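Local coordinates for protein glycoside hydrolase family 81 (Clostridium thermocellum, PDB 6FOP) that probably hydrolyses beta-1,3-glucans such as laminarin, as a family 81 glycoside hydrolase of the cellulosome, here in a mutant form, at residues Thr511-Lys514 with Thr515-Asp518; Trp535-Tyr539 with Lys540-Ser544; Tyr594-Gln597 with Asn598-Met602. All blocks are in the same frame, centred on the assembly; numbering follows the deposited sequence.

Contact 1 of 3, residues Thr511-Lys514 with Thr515-Asp518; sequences TGNK and TIRD
Asn-513 and Ile-516 make the close-packed half of this turn. The amide oxygen OD1 of Asn-513 accepts the backbone N-H of Ile-516 at 3.0 Å in a nearly straight bond (169°), although the donor stands well above the amide plane. With CG anti to the backbone N (chi1 -174°), the Asn-513 side chain folds back over the first helical turn, and its ND2 rests 3.5 Å from CD1 of Ile-516. That isoleucine is buried against Trp-507, Ile-504 and Ile-451 of two neighbouring helices. The pattern is a helix-to-helix junction: Gly-512, with positive phi, ends helix 494-511 in a Schellman motif, and Asn-513 is the N-cap of helix 514-534. The backbone O of Asn-513 receives N of Arg-517 at 2.9 Å, the first regular bond of the new helix. The solvent side belongs to Lys-514, whose exposed chain runs beside Arg-517 with CG over the rim of one guanidinium face. NZ of Lys-514 and NH1 of Arg-517 stay 4.1 Å apart and share a water, weakly held by NZ. Arg-517 is firmly held: OD1 of Asp-518, lying in the guanidinium plane, accepts from both NE and NH2, and NH1 forms a salt bridge to Glu-509.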
loop_
_atom_site.group_PDB
_atom_site.type_symbol
_atom_site.label_atom_id
_atom_site.label_comp_id
_atom_site.label_asym_id
_atom_site.label_seq_id
_atom_site.Cartn_x
_atom_site.Cartn_y
_atom_site.Cartn_z
ATOM N N THR A 511 7.567 -16.376 -15.606
ATOM C CA THR A 511 6.551 -17.201 -16.258
ATOM C C THR A 511 6.085 -16.636 -17.588
ATOM O O THR A 511 5.212 -17.225 -18.239
ATOM C CB THR A 511 5.351 -17.441 -15.326
ATOM O OG1 THR A 511 4.744 -16.191 -14.992
ATOM C CG2 THR A 511 5.761 -18.180 -14.040
ATOM N N GLY A 512 6.670 -15.523 -18.031
ATOM C CA GLY A 512 6.260 -14.892 -19.290
ATOM C C GLY A 512 4.873 -14.280 -19.301
ATOM O O GLY A 512 4.239 -14.224 -20.358
ATOM N N ASN A 513 4.396 -13.858 -18.129
ATOM C CA ASN A 513 3.066 -13.290 -17.983
ATOM C C ASN A 513 3.188 -11.775 -17.775
ATOM O O ASN A 513 3.444 -11.289 -16.652
ATOM C CB ASN A 513 2.320 -13.986 -16.846
ATOM C CG ASN A 513 0.882 -13.541 -16.734
ATOM O OD1 ASN A 513 0.555 -12.381 -17.003
ATOM N ND2 ASN A 513 0.018 -14.452 -16.326
ATOM N N LYS A 514 3.014 -11.031 -18.872
ATOM C CA LYS A 514 3.212 -9.581 -18.832
ATOM C C LYS A 514 2.157 -8.903 -17.970
ATOM O O LYS A 514 2.449 -7.911 -17.319
ATOM C CB LYS A 514 3.241 -8.959 -20.231
ATOM C CG LYS A 514 4.469 -9.313 -21.056
ATOM C CD LYS A 514 4.560 -8.491 -22.340
ATOM C CE LYS A 514 5.524 -9.115 -23.346
ATOM N NZ LYS A 514 6.915 -9.230 -22.834
ATOM N N THR A 515 0.944 -9.442 -17.916
ATOM C CA THR A 515 -0.101 -8.822 -17.071
ATOM C C THR A 515 0.325 -8.852 -15.605
ATOM O O THR A 515 0.231 -7.846 -14.886
ATOM C CB THR A 515 -1.451 -9.540 -17.250
ATOM O OG1 THR A 515 -1.878 -9.432 -18.606
ATOM C CG2 THR A 515 -2.508 -8.948 -16.340
ATOM N N ILE A 516 0.766 -10.015 -15.134
ATOM C CA ILE A 516 1.169 -10.132 -13.738
ATOM C C ILE A 516 2.450 -9.353 -13.489
ATOM O O ILE A 516 2.575 -8.654 -12.482
ATOM C CB ILE A 516 1.281 -11.603 -13.299
ATOM C CG1 ILE A 516 -0.101 -12.268 -13.345
ATOM C CG2 ILE A 516 1.910 -11.687 -11.910
ATOM C CD1 ILE A 516 -0.125 -13.731 -12.941
ATOM N N ARG A 517 3.402 -9.432 -14.411
ATOM C CA ARG A 517 4.627 -8.655 -14.244
ATOM C C ARG A 517 4.333 -7.153 -14.103
ATOM O O ARG A 517 4.843 -6.496 -13.209
ATOM C CB ARG A 517 5.578 -8.864 -15.411
ATOM C CG ARG A 517 6.868 -8.115 -15.231
ATOM C CD ARG A 517 7.584 -7.979 -16.531
ATOM N NE ARG A 517 6.827 -7.173 -17.484
ATOM C CZ ARG A 517 7.137 -7.059 -18.765
ATOM N NH1 ARG A 517 8.173 -7.720 -19.270
ATOM N NH2 ARG A 517 6.395 -6.302 -19.564
ATOM N N ASP A 518 3.475 -6.641 -14.976
ATOM C CA ASP A 518 3.221 -5.204 -15.022
ATOM C C ASP A 518 2.435 -4.759 -13.803
ATOM O O ASP A 518 2.636 -3.642 -13.327
ATOM C CB ASP A 518 2.489 -4.842 -16.310
ATOM C CG ASP A 518 3.362 -4.996 -17.564
ATOM O OD1 ASP A 518 4.567 -5.333 -17.453
ATOM O OD2 ASP A 518 2.820 -4.775 -18.659
HETATM O O HOH W 1 9.276 -7.844 -21.797
#

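Contact 2 of 3, residues Trp535-Tyr539 with Lys540-Ser544; sequences WFDLY and KDIFS. With MG (magnesium ion), chain B.
The ring of Phe-543 carries CB of Asp-537 over the centre of one face, a CH-pi contact 3.6 Å from CB to the ring centroid and only 10° off the normal. At the ring edge, in its plane, the backbone O of Trp-535 approaches CZ at 3.6 Å. Tyr-560 and Tyr-547 add further aromatic contacts to the same ring, the latter edge-to-face. The setting is the loop that leaves helix 514-534: Asp-537, with positive phi, breaks the helical path, and a type I beta turn from Asp-537 to Lys-540 reverses the chain, closed by Lys-540 N bonding to Asp-537 O.

The carboxylate of Asp-537 organises what follows. Its chi1 of -170° turns it toward residues 541-543, where successive amides converge on it. OD1 accepts from Ile-542 N at 3.0 Å and, weakly, from Asp-541 N; OD2 accepts from Phe-543 N at 2.9 Å in an almost straight bond (172°). The Ile-542 and Phe-543 donors both lie out of the carboxylate plane. These N-H groups probably help to stabilise the negative charge of a buried aspartate. Asp-541 OD1 comes within 3.9 Å of Asp-537 OD1, but the outer carboxylate is engaged through OD2 in a salt bridge to Arg-269.

Beside the turn, a magnesium ion is bound by the backbone O of Lys-540 and three waters. One of those waters donates to both Asp-537 OD2, at 2.8 Å, and Phe-543 O, at 2.7 Å.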
loop_
_atom_site.group_PDB
_atom_site.type_symbol
_atom_site.label_atom_id
_atom_site.label_comp_id
_atom_site.label_asym_id
_atom_site.label_seq_id
_atom_site.Cartn_x
_atom_site.Cartn_y
_atom_site.Cartn_z
ATOM N N TRP A 535 6.947 7.681 4.814
ATOM C CA TRP A 535 7.823 7.006 5.790
ATOM C C TRP A 535 9.180 7.688 5.974
ATOM O O TRP A 535 9.631 7.892 7.097
ATOM C CB TRP A 535 8.018 5.520 5.395
ATOM C CG TRP A 535 6.891 4.590 5.798
ATOM C CD1 TRP A 535 6.855 3.814 6.874
ATOM C CD2 TRP A 535 5.614 4.394 5.125
ATOM N NE1 TRP A 535 5.696 3.090 6.935
ATOM C CE2 TRP A 535 4.907 3.425 5.865
ATOM C CE3 TRP A 535 5.027 4.900 3.959
ATOM C CZ2 TRP A 535 3.649 2.954 5.478
ATOM C CZ3 TRP A 535 3.767 4.440 3.587
ATOM C CH2 TRP A 535 3.084 3.500 4.362
ATOM N N PHE A 536 9.814 8.080 4.870
ATOM C CA PHE A 536 11.157 8.662 4.944
ATOM C C PHE A 536 11.228 10.174 4.722
ATOM O O PHE A 536 12.269 10.769 5.012
ATOM C CB PHE A 536 12.091 7.990 3.933
ATOM C CG PHE A 536 12.275 6.507 4.131
ATOM C CD1 PHE A 536 12.466 5.980 5.393
ATOM C CD2 PHE A 536 12.295 5.631 3.040
ATOM C CE1 PHE A 536 12.639 4.615 5.584
ATOM C CE2 PHE A 536 12.501 4.256 3.223
ATOM C CZ PHE A 536 12.643 3.752 4.503
ATOM N N ASP A 537 10.142 10.772 4.200
ATOM C CA ASP A 537 10.092 12.218 3.881
ATOM C C ASP A 537 11.429 12.706 3.297
ATOM O O ASP A 537 12.072 13.632 3.807
ATOM C CB ASP A 537 9.697 13.046 5.127
ATOM C CG ASP A 537 9.399 14.500 4.821
ATOM O OD1 ASP A 537 9.171 14.848 3.661
ATOM O OD2 ASP A 537 9.356 15.299 5.803
ATOM N N LEU A 538 11.826 12.091 2.189
ATOM C CA LEU A 538 13.095 12.449 1.549
ATOM C C LEU A 538 13.176 13.897 1.106
ATOM O O LEU A 538 14.251 14.482 1.101
ATOM C CB LEU A 538 13.392 11.532 0.361
ATOM C CG LEU A 538 13.566 10.044 0.615
ATOM C CD1 LEU A 538 14.011 9.386 -0.676
ATOM C CD2 LEU A 538 14.589 9.793 1.703
ATOM N N TYR A 539 12.030 14.467 0.739
ATOM C CA TYR A 539 12.000 15.843 0.218
ATOM C C TYR A 539 11.861 16.887 1.351
ATOM O O TYR A 539 11.857 18.083 1.091
ATOM C CB TYR A 539 10.880 15.970 -0.817
ATOM C CG TYR A 539 11.103 15.078 -2.009
ATOM C CD1 TYR A 539 11.889 15.499 -3.082
ATOM C CD2 TYR A 539 10.571 13.797 -2.049
ATOM C CE1 TYR A 539 12.119 14.660 -4.167
ATOM C CE2 TYR A 539 10.814 12.948 -3.120
ATOM C CZ TYR A 539 11.564 13.388 -4.178
ATOM O OH TYR A 539 11.778 12.518 -5.228
ATOM N N LYS A 540 11.720 16.409 2.587
ATOM C CA LYS A 540 11.742 17.241 3.782
ATOM C C LYS A 540 10.601 18.260 3.804
ATOM O O LYS A 540 10.752 19.345 4.346
ATOM C CB LYS A 540 13.112 17.927 3.959
ATOM C CG LYS A 540 14.321 17.003 3.866
ATOM C CD LYS A 540 14.358 16.038 5.018
ATOM C CE LYS A 540 15.602 15.147 4.976
ATOM N NZ LYS A 540 15.659 14.285 6.200
ATOM N N ASP A 541 9.464 17.887 3.233
ATOM C CA ASP A 541 8.288 18.763 3.198
ATOM C C ASP A 541 6.976 18.111 3.604
ATOM O O ASP A 541 5.938 18.741 3.504
ATOM C CB ASP A 541 8.154 19.451 1.833
ATOM C CG ASP A 541 7.948 18.491 0.688
ATOM O OD1 ASP A 541 7.834 17.270 0.916
ATOM O OD2 ASP A 541 7.915 18.977 -0.464
ATOM N N ILE A 542 7.005 16.867 4.076
ATOM C CA ILE A 542 5.822 16.160 4.537
ATOM C C ILE A 542 5.648 16.313 6.045
ATOM O O ILE A 542 4.587 16.707 6.511
ATOM C CB ILE A 542 5.855 14.663 4.144
ATOM C CG1 ILE A 542 6.064 14.489 2.628
ATOM C CG2 ILE A 542 4.591 13.963 4.649
ATOM C CD1 ILE A 542 4.937 14.990 1.766
ATOM N N PHE A 543 6.690 15.979 6.813
ATOM C CA PHE A 543 6.576 15.920 8.265
ATOM C C PHE A 543 6.529 17.318 8.854
ATOM O O PHE A 543 7.213 18.225 8.385
ATOM C CB PHE A 543 7.718 15.128 8.903
ATOM C CG PHE A 543 7.799 13.676 8.488
ATOM C CD1 PHE A 543 6.738 13.003 7.867
ATOM C CD2 PHE A 543 8.960 12.968 8.735
ATOM C CE1 PHE A 543 6.847 11.670 7.503
ATOM C CE2 PHE A 543 9.057 11.628 8.395
ATOM C CZ PHE A 543 8.011 10.993 7.749
ATOM N N SER A 544 5.700 17.474 9.878
ATOM C CA SER A 544 5.615 18.730 10.620
ATOM C C SER A 544 6.949 19.082 11.280
ATOM O O SER A 544 7.646 18.191 11.753
ATOM C CB SER A 544 4.589 18.594 11.748
ATOM O OG SER A 544 4.578 19.774 12.558
HETATM MG MG MG B . 10.876 19.766 6.812
HETATM O O HOH W 2 13.083 13.063 6.524
HETATM O O HOH W 3 9.366 17.992 6.697
HETATM O O HOH W 4 12.235 17.958 7.468
HETATM O O HOH W 5 12.727 20.728 6.314
#

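Contact 3 of 3, residues Tyr594-Gln597 with Asn598-Met602; sequences YIKQ and NYEEM. With NI (nickel (II) ion), chain C.
Tyr-594 and Asn-598 meet one helical turn apart, with CB of Asn-598 over one face of the tyrosine ring, 4.1 Å from its centroid and displaced toward the rim. From there the amide reaches along to the hydroxyl: ND2 donates to OH of Tyr-594 at 3.1 Å, with OH almost in the amide plane while ring and amide planes stand 70° apart. On another side of the helix, NZ of Lys-596, also hydrogen-bonded to Tyr-622 OH, forms a salt bridge of 2.7 Å to OE2 of Glu-600 in one of the two conformers modelled for that glutamate; there each chain bends at chi2. Both pairs have the i to i+4 spacing of an alpha-helix, here 592-606, whose regular backbone bonds include Asn-598 N to Tyr-594 O at 2.7 Å. The same helix supplies Glu-601 to a nickel site: its OE2 binds the ion at 2.0 Å, and His-562, His-574 and Glu-605 complete the protein ligands. In the second shell, Asn-598 OD1 is hydrogen-bonded to ND1 of His-574, which probably helps to orient that ligand's ring. Asn-550 bonds through its backbone N to OE1 of Glu-601 and through its O to OH of Tyr-594.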
loop_
_atom_site.group_PDB
_atom_site.type_symbol
_atom_site.label_atom_id
_atom_site.label_comp_id
_atom_site.label_asym_id
_atom_site.label_seq_id
_atom_site.Cartn_x
_atom_site.Cartn_y
_atom_site.Cartn_z
ATOM N N TYR A 594 20.398 10.619 3.003
ATOM C CA TYR A 594 19.316 10.223 3.900
ATOM C C TYR A 594 19.680 8.937 4.646
ATOM O O TYR A 594 19.372 8.805 5.831
ATOM C CB TYR A 594 17.954 10.067 3.184
ATOM C CG TYR A 594 16.867 9.676 4.170
ATOM C CD1 TYR A 594 16.327 10.619 5.051
ATOM C CD2 TYR A 594 16.432 8.353 4.280
ATOM C CE1 TYR A 594 15.385 10.247 6.009
ATOM C CE2 TYR A 594 15.491 7.972 5.234
ATOM C CZ TYR A 594 14.947 8.941 6.080
ATOM O OH TYR A 594 14.024 8.568 7.025
ATOM N N ILE A 595 20.327 7.978 3.968
ATOM C CA ILE A 595 20.787 6.762 4.678
ATOM C C ILE A 595 21.625 7.177 5.919
ATOM O O ILE A 595 21.401 6.715 7.036
ATOM C CB ILE A 595 21.695 5.869 3.767
ATOM C CG1 ILE A 595 20.987 5.313 2.519
ATOM C CG2 ILE A 595 22.345 4.760 4.580
ATOM C CD1 ILE A 595 19.963 4.273 2.817
ATOM N N LYS A 596 22.574 8.081 5.701
ATOM C CA LYS A 596 23.431 8.588 6.779
ATOM C C LYS A 596 22.619 9.265 7.887
ATOM O O LYS A 596 22.779 8.937 9.052
ATOM C CB LYS A 596 24.499 9.526 6.208
ATOM C CG LYS A 596 25.493 10.045 7.243
ATOM C CD LYS A 596 26.184 8.907 7.979
ATOM C CE LYS A 596 27.531 9.275 8.596
ATOM N NZ LYS A 596 27.970 8.316 9.659
ATOM N N GLN A 597 21.701 10.163 7.511
ATOM C CA GLN A 597 20.864 10.866 8.486
ATOM C C GLN A 597 19.976 9.912 9.276
ATOM O O GLN A 597 19.761 10.088 10.484
ATOM C CB GLN A 597 19.985 11.901 7.790
ATOM C CG GLN A 597 20.700 13.105 7.212
ATOM C CD GLN A 597 19.754 14.002 6.416
ATOM O OE1 GLN A 597 18.886 13.533 5.684
ATOM N NE2 GLN A 597 19.913 15.299 6.571
ATOM N N ASN A 598 19.360 8.962 8.561
ATOM C CA ASN A 598 18.451 7.993 9.188
ATOM C C ASN A 598 19.215 7.125 10.190
ATOM O O ASN A 598 18.798 6.949 11.349
ATOM C CB ASN A 598 17.725 7.194 8.090
ATOM C CG ASN A 598 16.832 6.115 8.637
ATOM O OD1 ASN A 598 17.286 5.169 9.286
ATOM N ND2 ASN A 598 15.529 6.209 8.329
ATOM N N TYR A 599 20.343 6.572 9.747
ATOM C CA TYR A 599 21.196 5.765 10.615
ATOM C C TYR A 599 21.709 6.535 11.821
ATOM O O TYR A 599 21.656 6.014 12.949
ATOM C CB TYR A 599 22.329 5.174 9.781
ATOM C CG TYR A 599 23.319 4.310 10.522
ATOM C CD1 TYR A 599 23.121 2.931 10.646
ATOM C CD2 TYR A 599 24.496 4.844 11.027
ATOM C CE1 TYR A 599 24.061 2.143 11.300
ATOM C CE2 TYR A 599 25.443 4.052 11.638
ATOM C CZ TYR A 599 25.192 2.705 11.820
ATOM O OH TYR A 599 26.150 1.914 12.435
ATOM N N GLU A 600 22.148 7.780 11.603
ATOM C CA GLU A 600 22.646 8.597 12.718
ATOM C C GLU A 600 21.530 8.979 13.694
ATOM O O GLU A 600 21.763 9.004 14.898
ATOM C CB GLU A 600 23.416 9.816 12.220
ATOM C CG GLU A 600 24.752 9.480 11.540
ATOM C CD GLU A 600 25.810 8.851 12.458
ATOM O OE1 GLU A 600 25.852 9.168 13.660
ATOM O OE2 GLU A 600 26.610 8.014 11.970
ATOM N N GLU A 601 20.309 9.212 13.178
ATOM C CA GLU A 601 19.191 9.443 14.097
ATOM C C GLU A 601 18.963 8.201 14.967
ATOM O O GLU A 601 18.755 8.287 16.174
ATOM C CB GLU A 601 17.896 9.741 13.339
ATOM C CG GLU A 601 16.657 9.663 14.223
ATOM C CD GLU A 601 15.338 9.982 13.548
ATOM O OE1 GLU A 601 15.177 11.115 13.087
ATOM O OE2 GLU A 601 14.459 9.091 13.496
ATOM N N MET A 602 18.949 7.040 14.321
ATOM C CA MET A 602 18.762 5.766 15.021
ATOM C C MET A 602 19.794 5.582 16.152
ATOM O O MET A 602 19.428 5.226 17.280
ATOM C CB MET A 602 18.795 4.615 13.982
ATOM C CG MET A 602 18.703 3.205 14.547
ATOM S SD MET A 602 20.254 2.530 15.173
ATOM C CE MET A 602 21.236 2.572 13.679
HETATM NI NI NI C . 14.362 7.412 14.577
#

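Overall arrangement
All three contacts are local ones within the sequence range of the family 81 C-terminal region, yet they serve different places in the fold. Contact 1 joins two helices at a partly buried junction about 33 Å, centre to centre, from contact 2, and touches neither of the others. Contact 2 follows the end of helix 514-534, the helix that contact 1 begins, while contact 3 is more buried and lies within a single helix. Contacts 2 and 3 pack together, Leu-538 and Phe-536 meeting Tyr-594. Their chemistry differs accordingly: an amide caps a helix start, a carboxylate gathers loop amides beside magnesium, and helical side chains support and supply a nickel site.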